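UPF0098 protein YbcL (Escherichia coli, PDB 1FUX) is of unknown function but, as a periplasmic homodimer of the PEBP family, is a bacterial homologue of the mammalian Raf kinase inhibitor protein. Local coordinates at residues A49-D54 with Y145-N150. Numbering follows the deposited sequence.
Sequences AVTVYD and YMLNAN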
loop_
_atom_site.group_PDB
_atom_site.type_symbol
_atom_site.label_atom_id
_atom_site.label_comp_id
_atom_site.label_asym_id
_atom_site.label_seq_id
_atom_site.Cartn_x
_atom_site.Cartn_y
_atom_site.Cartn_z
ATOM N N ALA A 49 13.465 10.356 -8.422
ATOM C CA ALA A 49 12.434 9.282 -8.332
ATOM C C ALA A 49 11.126 9.938 -8.675
ATOM O O ALA A 49 10.982 11.172 -8.537
ATOM C CB ALA A 49 12.490 8.664 -6.953
ATOM N N VAL A 50 10.140 9.174 -9.188
ATOM C CA VAL A 50 8.831 9.765 -9.444
ATOM C C VAL A 50 7.785 8.836 -8.761
ATOM O O VAL A 50 7.939 7.631 -8.937
ATOM C CB VAL A 50 8.479 9.905 -10.939
ATOM C CG1 VAL A 50 7.027 10.336 -11.178
ATOM C CG2 VAL A 50 9.394 11.014 -11.500
ATOM N N THR A 51 6.815 9.403 -8.062
ATOM C CA THR A 51 5.774 8.553 -7.474
ATOM C C THR A 51 4.448 9.155 -7.872
ATOM O O THR A 51 4.291 10.361 -8.087
ATOM C CB THR A 51 5.807 8.413 -5.925
ATOM O OG1 THR A 51 5.796 9.698 -5.292
ATOM C CG2 THR A 51 7.025 7.602 -5.469
ATOM N N VAL A 52 3.363 8.316 -7.896
ATOM C CA VAL A 52 2.036 8.775 -8.224
ATOM C C VAL A 52 1.143 8.100 -7.161
ATOM O O VAL A 52 1.158 6.859 -7.037
ATOM C CB VAL A 52 1.527 8.410 -9.624
ATOM C CG1 VAL A 52 0.107 8.915 -9.831
ATOM C CG2 VAL A 52 2.522 8.954 -10.674
ATOM N N TYR A 53 0.454 8.936 -6.412
ATOM C CA TYR A 53 -0.319 8.450 -5.263
ATOM C C TYR A 53 -1.666 9.127 -5.141
ATOM O O TYR A 53 -1.745 10.329 -5.413
ATOM C CB TYR A 53 0.479 8.744 -3.987
ATOM C CG TYR A 53 -0.161 8.178 -2.703
ATOM C CD1 TYR A 53 -0.039 6.832 -2.380
ATOM C CD2 TYR A 53 -0.777 9.027 -1.845
ATOM C CE1 TYR A 53 -0.636 6.367 -1.195
ATOM C CE2 TYR A 53 -1.332 8.603 -0.625
ATOM C CZ TYR A 53 -1.263 7.256 -0.354
ATOM O OH TYR A 53 -1.799 6.806 0.870
ATOM N N ASP A 54 -2.695 8.340 -4.824
ATOM C CA ASP A 54 -4.030 8.907 -4.599
ATOM C C ASP A 54 -4.406 8.646 -3.147
ATOM O O ASP A 54 -4.781 7.550 -2.771
ATOM C CB ASP A 54 -5.002 8.157 -5.535
ATOM C CG ASP A 54 -6.445 8.539 -5.291
ATOM O OD1 ASP A 54 -6.738 9.517 -4.571
ATOM O OD2 ASP A 54 -7.328 7.802 -5.819
ATOM N N TYR A 145 9.282 4.438 1.929
ATOM C CA TYR A 145 10.140 4.446 3.098
ATOM C C TYR A 145 11.503 4.968 2.662
ATOM O O TYR A 145 11.985 5.948 3.239
ATOM C CB TYR A 145 10.279 3.020 3.660
ATOM C CG TYR A 145 11.041 3.056 4.976
ATOM C CD1 TYR A 145 10.365 3.320 6.156
ATOM C CD2 TYR A 145 12.406 2.839 5.031
ATOM C CE1 TYR A 145 11.046 3.368 7.368
ATOM C CE2 TYR A 145 13.092 2.877 6.236
ATOM C CZ TYR A 145 12.400 3.151 7.394
ATOM O OH TYR A 145 13.073 3.178 8.601
HETATM N N MSE A 146 12.056 4.347 1.609
HETATM C CA MSE A 146 13.365 4.755 1.133
HETATM C C MSE A 146 13.447 6.144 0.541
HETATM O O MSE A 146 14.569 6.690 0.660
HETATM C CB MSE A 146 13.940 3.751 0.125
HETATM C CG MSE A 146 14.164 2.391 0.757
HETATM SE SE MSE A 146 14.614 1.037 -0.499
HETATM C CE MSE A 146 13.112 0.992 -1.441
ATOM N N LEU A 147 12.432 6.651 -0.131
ATOM C CA LEU A 147 12.499 8.005 -0.674
ATOM C C LEU A 147 12.461 9.040 0.440
ATOM O O LEU A 147 13.192 10.051 0.457
ATOM C CB LEU A 147 11.314 8.264 -1.626
ATOM C CG LEU A 147 11.287 7.309 -2.848
ATOM C CD1 LEU A 147 10.139 7.644 -3.792
ATOM C CD2 LEU A 147 12.602 7.418 -3.589
ATOM N N ASN A 148 11.564 8.819 1.429
ATOM C CA ASN A 148 11.517 9.833 2.500
ATOM C C ASN A 148 12.840 9.883 3.250
ATOM O O ASN A 148 13.174 10.977 3.704
ATOM C CB ASN A 148 10.385 9.633 3.482
ATOM C CG ASN A 148 9.074 10.159 2.970
ATOM O OD1 ASN A 148 8.845 11.289 2.508
ATOM N ND2 ASN A 148 8.104 9.267 3.093
ATOM N N ALA A 149 13.557 8.804 3.431
ATOM C CA ALA A 149 14.851 8.738 4.085
ATOM C C ALA A 149 15.980 9.369 3.276
ATOM O O ALA A 149 17.058 9.687 3.789
ATOM C CB ALA A 149 15.224 7.261 4.311
ATOM N N ASN A 150 15.793 9.501 1.963
ATOM C CA ASN A 150 16.853 10.053 1.098
ATOM C C ASN A 150 16.447 11.342 0.434
ATOM O O ASN A 150 17.188 11.903 -0.403
ATOM C CB ASN A 150 17.213 8.973 0.070
ATOM C CG ASN A 150 17.875 7.782 0.726
ATOM O OD1 ASN A 150 19.073 7.816 1.006
ATOM N ND2 ASN A 150 17.170 6.708 1.024
#
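Against one face of the central antiparallel sheet of this PEBP-family fold, the helix 140-148 is packed through its last turn, where Leu147 meets Ala49 and Thr51 of strand 47-54. Two apart on a strand, Ala49 and Thr51 face the same side, both CB atoms directed at the helix, with Val50 between them turned away. Both methyls of Leu147 lie near Ala49 CB, CD2 closer at 3.6 Å and CD1 at 4.1 Å, and CD1 also meets Thr51 CG2 at 3.5 Å, the side chains of Thr51 and Leu147 meeting tip to tip. With chi1 at -61°, CG of Leu147 stands opposite the carbonyl carbon, and chi2 near 180° sets CD1 anti to CA, extending it toward Thr51. The CA atoms of Ala49 and Leu147 remain 7.8 Å apart, a gap bridged by side chains alone.

At chi1 54° the methyl of Thr51 is beside the backbone N and faces Leu147, whereas OG1 is hydrogen-bonded to NE1 of Trp125 on the adjoining strand 118-127. Trp125 also touches Leu147, and Ile132 adds a further apolar neighbour, so the leucine is buried among residues from both strands and a loop. Just after this turn, Asn150 folds back on the helix: its ND2 donates to Met146 O at 2.6 Å, with a nearly straight N-H...O angle of 172° and the oxygen close to the amide plane. The 112 Å² buried between the segments is thus apolar helix-on-sheet packing, as expected of the mainly β, antiparallel PEBP fold, where the short helix leading into edge strand 151-161 lies over the sheet.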